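MUTM (fpg) protein (Thermus thermophilus, PDB 1EE8) belongs to the MutM (Fpg) family of DNA glycosylases, joining an N-terminal domain to a helix-two-turns-helix domain and a C-terminal zinc finger. Local coordinates at residues L194-V197 with L198-V202; G222-Q225 with T226-A229; Y231-E234 with G235-C238. All coordinates share one frame; numbering follows the deposited sequence.

In the fold
Interaction 1 is a piece of helix 184-203, whereas interactions 2 and 3 lie in succession in the long loop from that helix to strand 246-249. The centres of interactions 1 and 2 are about 11 Å apart and they touch: Glu200 OE1 bridges to Arg227 NH1 at 3.0 Å, and the Phe224 ring packs on the helix, its CD2 lying 3.4 Å from Ala201 CA. Interaction 3, its centre about 13 Å from that of interaction 2, meets it where Arg233 CD approaches His228 O, and its Cys238 binds the zinc ion. The His228 side chain remains about 14 Å from the metal, and nearest atoms of interactions 1 and 3 are about 9 Å apart.

Interaction 1: residues L194-V197 with L198-V202; sequences LREV and LAEAV
With CG set beside its own backbone N (chi1 -68°), the Leu198 side chain leans back along the helix toward Leu194, and its CG comes 3.2 Å from Leu194 O. Two residues on, Glu200 does the same against Glu196: chi1 of -76° brings its CG to 3.1 Å from Glu196 O, and the chain then runs on extended to the carboxylate. In both cases the side chain closes alongside a carbonyl that already accepts the amide four residues on. Leu198 N donates to Leu194 O at 3.2 Å and Glu200 N to Glu196 O at 2.8 Å, while Ala199 N donates to Arg195 O and Ala201 N reaches Val197 O at 2.7 Å. These four i to i+4 bonds, with N-H...O angles of at least 156°, define regular alpha-helix within helix 184-203, part of the helix-two-turns-helix domain. On one side of it Leu194 and Leu198 follow one another with only a loose mutual touch, CG to CD1 4.5 Å; Leu194 packs on Ala167 and Leu198 on Pro125 and Pro4. The two glutamates present like charges, Glu196 OE1 lying 4.3 Å from Glu200 OE2. That proximity is probably offset by salt bridges from Glu200, whose OE2 meets Arg170 and whose OE1 meets Arg227. Val197, buried between these rows, is covered by Tyr163 and Arg170 of helix 161-170.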
loop_
_atom_site.group_PDB
_atom_site.type_symbol
_atom_site.label_atom_id
_atom_site.label_comp_id
_atom_site.label_asym_id
_atom_site.label_seq_id
_atom_site.Cartn_x
_atom_site.Cartn_y
_atom_site.Cartn_z
ATOM N N LEU A 194 36.534 -13.996 -11.152
ATOM C CA LEU A 194 35.334 -13.290 -10.729
ATOM C C LEU A 194 34.632 -14.027 -9.589
ATOM O O LEU A 194 34.243 -13.419 -8.593
ATOM C CB LEU A 194 34.384 -13.144 -11.917
ATOM C CG LEU A 194 33.195 -12.201 -11.778
ATOM C CD1 LEU A 194 33.654 -10.841 -11.266
ATOM C CD2 LEU A 194 32.526 -12.056 -13.142
ATOM N N ARG A 195 34.476 -15.337 -9.739
ATOM C CA ARG A 195 33.812 -16.144 -8.726
ATOM C C ARG A 195 34.595 -16.230 -7.414
ATOM O O ARG A 195 34.002 -16.198 -6.331
ATOM C CB ARG A 195 33.542 -17.547 -9.282
ATOM C CG ARG A 195 32.873 -17.525 -10.661
ATOM C CD ARG A 195 32.255 -18.868 -11.006
ATOM N NE ARG A 195 31.148 -19.164 -10.104
ATOM C CZ ARG A 195 30.335 -20.207 -10.224
ATOM N NH1 ARG A 195 30.500 -21.071 -11.216
ATOM N NH2 ARG A 195 29.347 -20.375 -9.358
ATOM N N GLU A 196 35.919 -16.326 -7.508
ATOM C CA GLU A 196 36.773 -16.408 -6.318
ATOM C C GLU A 196 36.784 -15.105 -5.529
ATOM O O GLU A 196 36.700 -15.109 -4.304
ATOM C CB GLU A 196 38.215 -16.726 -6.701
ATOM C CG GLU A 196 38.440 -18.052 -7.379
ATOM C CD GLU A 196 39.905 -18.263 -7.706
ATOM O OE1 GLU A 196 40.726 -18.280 -6.763
ATOM O OE2 GLU A 196 40.237 -18.400 -8.903
ATOM N N VAL A 197 36.917 -13.988 -6.235
ATOM C CA VAL A 197 36.950 -12.690 -5.572
ATOM C C VAL A 197 35.643 -12.419 -4.840
ATOM O O VAL A 197 35.642 -11.956 -3.703
ATOM C CB VAL A 197 37.228 -11.546 -6.579
ATOM C CG1 VAL A 197 37.136 -10.197 -5.884
ATOM C CG2 VAL A 197 38.612 -11.713 -7.176
ATOM N N LEU A 198 34.526 -12.721 -5.486
ATOM C CA LEU A 198 33.231 -12.488 -4.862
ATOM C C LEU A 198 33.076 -13.393 -3.652
ATOM O O LEU A 198 32.685 -12.940 -2.576
ATOM C CB LEU A 198 32.102 -12.737 -5.868
ATOM C CG LEU A 198 31.997 -11.746 -7.037
ATOM C CD1 LEU A 198 30.852 -12.173 -7.968
ATOM C CD2 LEU A 198 31.743 -10.331 -6.506
ATOM N N ALA A 199 33.405 -14.670 -3.829
ATOM C CA ALA A 199 33.304 -15.638 -2.742
ATOM C C ALA A 199 34.188 -15.190 -1.583
ATOM O O ALA A 199 33.787 -15.260 -0.424
ATOM C CB ALA A 199 33.726 -17.040 -3.231
ATOM N N GLU A 200 35.393 -14.722 -1.901
ATOM C CA GLU A 200 36.312 -14.248 -0.874
ATOM C C GLU A 200 35.778 -12.982 -0.197
ATOM O O GLU A 200 35.811 -12.861 1.030
ATOM C CB GLU A 200 37.694 -13.974 -1.484
ATOM C CG GLU A 200 38.502 -15.237 -1.775
ATOM C CD GLU A 200 39.804 -14.957 -2.508
ATOM O OE1 GLU A 200 40.431 -13.909 -2.238
ATOM O OE2 GLU A 200 40.206 -15.798 -3.346
ATOM N N ALA A 201 35.277 -12.046 -1.001
ATOM C CA ALA A 201 34.742 -10.795 -0.471
ATOM C C ALA A 201 33.598 -11.082 0.495
ATOM O O ALA A 201 33.459 -10.419 1.522
ATOM C CB ALA A 201 34.258 -9.912 -1.610
ATOM N N VAL A 202 32.777 -12.071 0.161
ATOM C CA VAL A 202 31.665 -12.449 1.024
ATOM C C VAL A 202 32.210 -12.996 2.342
ATOM O O VAL A 202 31.745 -12.626 3.422
ATOM C CB VAL A 202 30.780 -13.521 0.356
ATOM C CG1 VAL A 202 29.775 -14.074 1.360
ATOM C CG2 VAL A 202 30.056 -12.919 -0.840
#

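Interaction 2: residues G222-Q225 with T226-A229; sequences GGFQ and TRHA
The imidazole of His228 lies over the backbone of Gln225, whose CA sits above the middle of the ring, 3.4 Å from its centroid and only 6° off the ring normal, a close CH-pi contact. At the edge of the same imidazole, in its plane, is CD1 of Phe224, 3.4 Å from His228 CD2. The two rings therefore meet rim to rim and do not stack: their centroids are 5.4 Å apart and their planes are turned 64° against each other. Phe224 gives one face to Arg227, whose CB stands 4.0 Å from the phenyl centroid, displaced toward the rim. Phe224 CG points away from its backbone N (chi1 -174°), a setting that puts the ring beside its own carbonyl carbon, on the side of Arg227 and His228. His228 is fixed at its far end by a hydrogen bond between His228 NE2 and Ser207 OG, and the guanidinium of Arg227 leads off to Glu200. Gln225 folds back at chi2, and its NE2 donates to Gly222 O at 2.9 Å, with the carbonyl oxygen close to the amide plane; its OE1 accepts from Thr208 N. A water donates to both Gln225 O (2.8 Å) and His228 O, tying the start of the last turn to its end. In the backbone, Arg227 N donates to Phe224 O at 2.7 Å, and a weak bond of 3.3 Å joins His228 N to Gln225 O. The two i+3 to i bonds, the second of them weak, are consistent with consecutive tight turns in the loop between helix 184-203 and strand 246-249.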
loop_
_atom_site.group_PDB
_atom_site.type_symbol
_atom_site.label_atom_id
_atom_site.label_comp_id
_atom_site.label_asym_id
_atom_site.label_seq_id
_atom_site.Cartn_x
_atom_site.Cartn_y
_atom_site.Cartn_z
ATOM N N GLY A 222 34.033 -3.943 6.902
ATOM C CA GLY A 222 34.278 -5.202 6.222
ATOM C C GLY A 222 35.768 -5.480 6.318
ATOM O O GLY A 222 36.495 -4.707 6.943
ATOM N N GLY A 223 36.238 -6.557 5.699
ATOM C CA GLY A 223 37.656 -6.855 5.781
ATOM C C GLY A 223 38.305 -7.343 4.499
ATOM O O GLY A 223 39.402 -7.903 4.542
ATOM N N PHE A 224 37.649 -7.133 3.360
ATOM C CA PHE A 224 38.212 -7.585 2.088
ATOM C C PHE A 224 39.145 -6.551 1.488
ATOM O O PHE A 224 39.972 -6.879 0.635
ATOM C CB PHE A 224 37.104 -7.909 1.078
ATOM C CG PHE A 224 37.612 -8.523 -0.201
ATOM C CD1 PHE A 224 37.732 -7.762 -1.360
ATOM C CD2 PHE A 224 37.991 -9.861 -0.237
ATOM C CE1 PHE A 224 38.226 -8.325 -2.538
ATOM C CE2 PHE A 224 38.484 -10.436 -1.405
ATOM C CZ PHE A 224 38.603 -9.666 -2.561
ATOM N N GLN A 225 39.018 -5.305 1.933
ATOM C CA GLN A 225 39.862 -4.235 1.414
ATOM C C GLN A 225 41.349 -4.529 1.608
ATOM O O GLN A 225 42.192 -3.941 0.929
ATOM C CB GLN A 225 39.496 -2.888 2.059
ATOM C CG GLN A 225 39.698 -2.795 3.571
ATOM C CD GLN A 225 38.518 -3.338 4.365
ATOM O OE1 GLN A 225 37.586 -3.907 3.803
ATOM N NE2 GLN A 225 38.559 -3.163 5.685
ATOM N N THR A 226 41.668 -5.440 2.527
ATOM C CA THR A 226 43.057 -5.811 2.786
ATOM C C THR A 226 43.557 -6.730 1.678
ATOM O O THR A 226 44.765 -6.894 1.489
ATOM C CB THR A 226 43.217 -6.532 4.148
ATOM O OG1 THR A 226 42.524 -7.785 4.119
ATOM C CG2 THR A 226 42.647 -5.673 5.277
ATOM N N ARG A 227 42.620 -7.323 0.943
ATOM C CA ARG A 227 42.952 -8.219 -0.160
ATOM C C ARG A 227 42.953 -7.464 -1.491
ATOM O O ARG A 227 43.289 -8.034 -2.530
ATOM C CB ARG A 227 41.937 -9.367 -0.246
ATOM C CG ARG A 227 41.829 -10.257 0.993
ATOM C CD ARG A 227 43.067 -11.112 1.195
ATOM N NE ARG A 227 42.807 -12.255 2.068
ATOM C CZ ARG A 227 42.016 -13.278 1.748
ATOM N NH1 ARG A 227 41.403 -13.309 0.572
ATOM N NH2 ARG A 227 41.830 -14.274 2.607
ATOM N N HIS A 228 42.563 -6.190 -1.469
ATOM C CA HIS A 228 42.536 -5.398 -2.696
ATOM C C HIS A 228 43.917 -5.275 -3.321
ATOM O O HIS A 228 44.885 -4.910 -2.652
ATOM C CB HIS A 228 41.982 -3.997 -2.435
ATOM C CG HIS A 228 40.513 -3.973 -2.151
ATOM N ND1 HIS A 228 39.808 -2.803 -1.980
ATOM C CD2 HIS A 228 39.620 -4.978 -1.987
ATOM C CE1 HIS A 228 38.544 -3.087 -1.721
ATOM N NE2 HIS A 228 38.403 -4.400 -1.720
ATOM N N ALA A 229 43.993 -5.571 -4.614
ATOM C CA ALA A 229 45.248 -5.505 -5.339
ATOM C C ALA A 229 45.390 -4.191 -6.090
ATOM O O ALA A 229 46.473 -3.609 -6.130
ATOM C CB ALA A 229 45.344 -6.670 -6.320
HETATM O O HOH W 1 44.762 -3.412 -0.127
#

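Interaction 3: residues Y231-E234 with G235-C238; sequences YGRE and GLPC. With ZN (zinc ion), chain C.
A type II beta turn from Arg233 to Leu236 comes just ahead of Cys238, one of the four zinc ligands of the zinc finger. The turn is closed by Leu236 N, which donates to Arg233 O at 2.9 Å. Gly235 occupies its third position with a positive phi of 94°, where a side chain would run into the carbonyl oxygen of Glu234. The Arg233 side chain reaches forward across the turn to Pro237. A bend at chi3 (63°) carries its guanidinium there, and the carbonyl oxygen of Pro237 is gripped end-on by two nitrogens, NH1 at 3.0 Å and NH2 at 3.0 Å. Pro237 O is nearly in the guanidinium plane, and both donors approach it from the same face of the carbonyl. Two bonds to one acceptor fix the rotation of the planar group, and NH1 has a further partner in Ala229 O. Leu236 crosses the arginine at about a right angle and lays its CB over one guanidinium face, 3.3 Å from Arg233 NH2. Leu236 CD2 lies by the turn's carbonyls, 3.2 Å from Arg233 O and 3.3 Å from Glu234 O. The carbonyl held by Arg233 thus belongs to the peptide that joins Pro237 to the metal ligand. Cys241, Cys258 and Cys261 complete the four-cysteine site, in which Cys238 SG, anti to its own backbone N, lies 2.3 Å from the zinc ion.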
loop_
_atom_site.group_PDB
_atom_site.type_symbol
_atom_site.label_atom_id
_atom_site.label_comp_id
_atom_site.label_asym_id
_atom_site.label_seq_id
_atom_site.Cartn_x
_atom_site.Cartn_y
_atom_site.Cartn_z
ATOM N N TYR A 231 42.083 -1.897 -6.712
ATOM C CA TYR A 231 41.035 -0.936 -6.403
ATOM C C TYR A 231 41.417 0.007 -5.267
ATOM O O TYR A 231 41.873 -0.426 -4.207
ATOM C CB TYR A 231 39.713 -1.612 -6.035
ATOM C CG TYR A 231 38.620 -0.576 -5.933
ATOM C CD1 TYR A 231 37.955 -0.127 -7.073
ATOM C CD2 TYR A 231 38.351 0.062 -4.718
ATOM C CE1 TYR A 231 37.055 0.937 -7.013
ATOM C CE2 TYR A 231 37.460 1.128 -4.646
ATOM C CZ TYR A 231 36.818 1.563 -5.798
ATOM O OH TYR A 231 35.956 2.632 -5.730
ATOM N N GLY A 232 41.206 1.299 -5.494
ATOM C CA GLY A 232 41.533 2.291 -4.484
ATOM C C GLY A 232 43.016 2.401 -4.166
ATOM O O GLY A 232 43.390 3.047 -3.181
ATOM N N ARG A 233 43.869 1.785 -4.987
ATOM C CA ARG A 233 45.307 1.837 -4.746
ATOM C C ARG A 233 46.093 2.568 -5.831
ATOM O O ARG A 233 47.266 2.266 -6.056
ATOM C CB ARG A 233 45.864 0.419 -4.575
ATOM C CG ARG A 233 45.197 -0.362 -3.457
ATOM C CD ARG A 233 45.913 -1.669 -3.167
ATOM N NE ARG A 233 47.276 -1.449 -2.690
ATOM C CZ ARG A 233 48.372 -1.632 -3.424
ATOM N NH1 ARG A 233 48.276 -2.046 -4.683
ATOM N NH2 ARG A 233 49.567 -1.401 -2.895
ATOM N N GLU A 234 45.453 3.529 -6.495
ATOM C CA GLU A 234 46.115 4.296 -7.552
ATOM C C GLU A 234 47.424 4.902 -7.050
ATOM O O GLU A 234 47.445 5.613 -6.046
ATOM C CB GLU A 234 45.206 5.426 -8.057
ATOM C CG GLU A 234 45.832 6.264 -9.175
ATOM C CD GLU A 234 44.992 7.471 -9.567
ATOM O OE1 GLU A 234 45.276 8.077 -10.624
ATOM O OE2 GLU A 234 44.054 7.820 -8.820
ATOM N N GLY A 235 48.516 4.608 -7.745
ATOM C CA GLY A 235 49.800 5.148 -7.344
ATOM C C GLY A 235 50.601 4.232 -6.443
ATOM O O GLY A 235 51.817 4.373 -6.350
ATOM N N LEU A 236 49.928 3.303 -5.768
ATOM C CA LEU A 236 50.616 2.364 -4.890
ATOM C C LEU A 236 51.197 1.226 -5.739
ATOM O O LEU A 236 50.798 1.033 -6.896
ATOM C CB LEU A 236 49.651 1.800 -3.836
ATOM C CG LEU A 236 49.048 2.730 -2.772
ATOM C CD1 LEU A 236 50.159 3.392 -1.958
ATOM C CD2 LEU A 236 48.180 3.782 -3.442
ATOM N N PRO A 237 52.145 0.460 -5.174
ATOM C CA PRO A 237 52.797 -0.661 -5.865
ATOM C C PRO A 237 51.896 -1.860 -6.156
ATOM O O PRO A 237 51.184 -2.339 -5.272
ATOM C CB PRO A 237 53.927 -1.058 -4.904
ATOM C CG PRO A 237 54.148 0.165 -4.069
ATOM C CD PRO A 237 52.751 0.666 -3.848
ATOM N N CYS A 238 51.929 -2.343 -7.394
ATOM C CA CYS A 238 51.158 -3.529 -7.747
ATOM C C CYS A 238 51.701 -4.618 -6.817
ATOM O O CYS A 238 52.892 -4.644 -6.515
ATOM C CB CYS A 238 51.408 -3.911 -9.210
ATOM S SG CYS A 238 50.845 -5.568 -9.675
HETATM ZN ZN ZN C . 51.858 -5.552 -11.786
#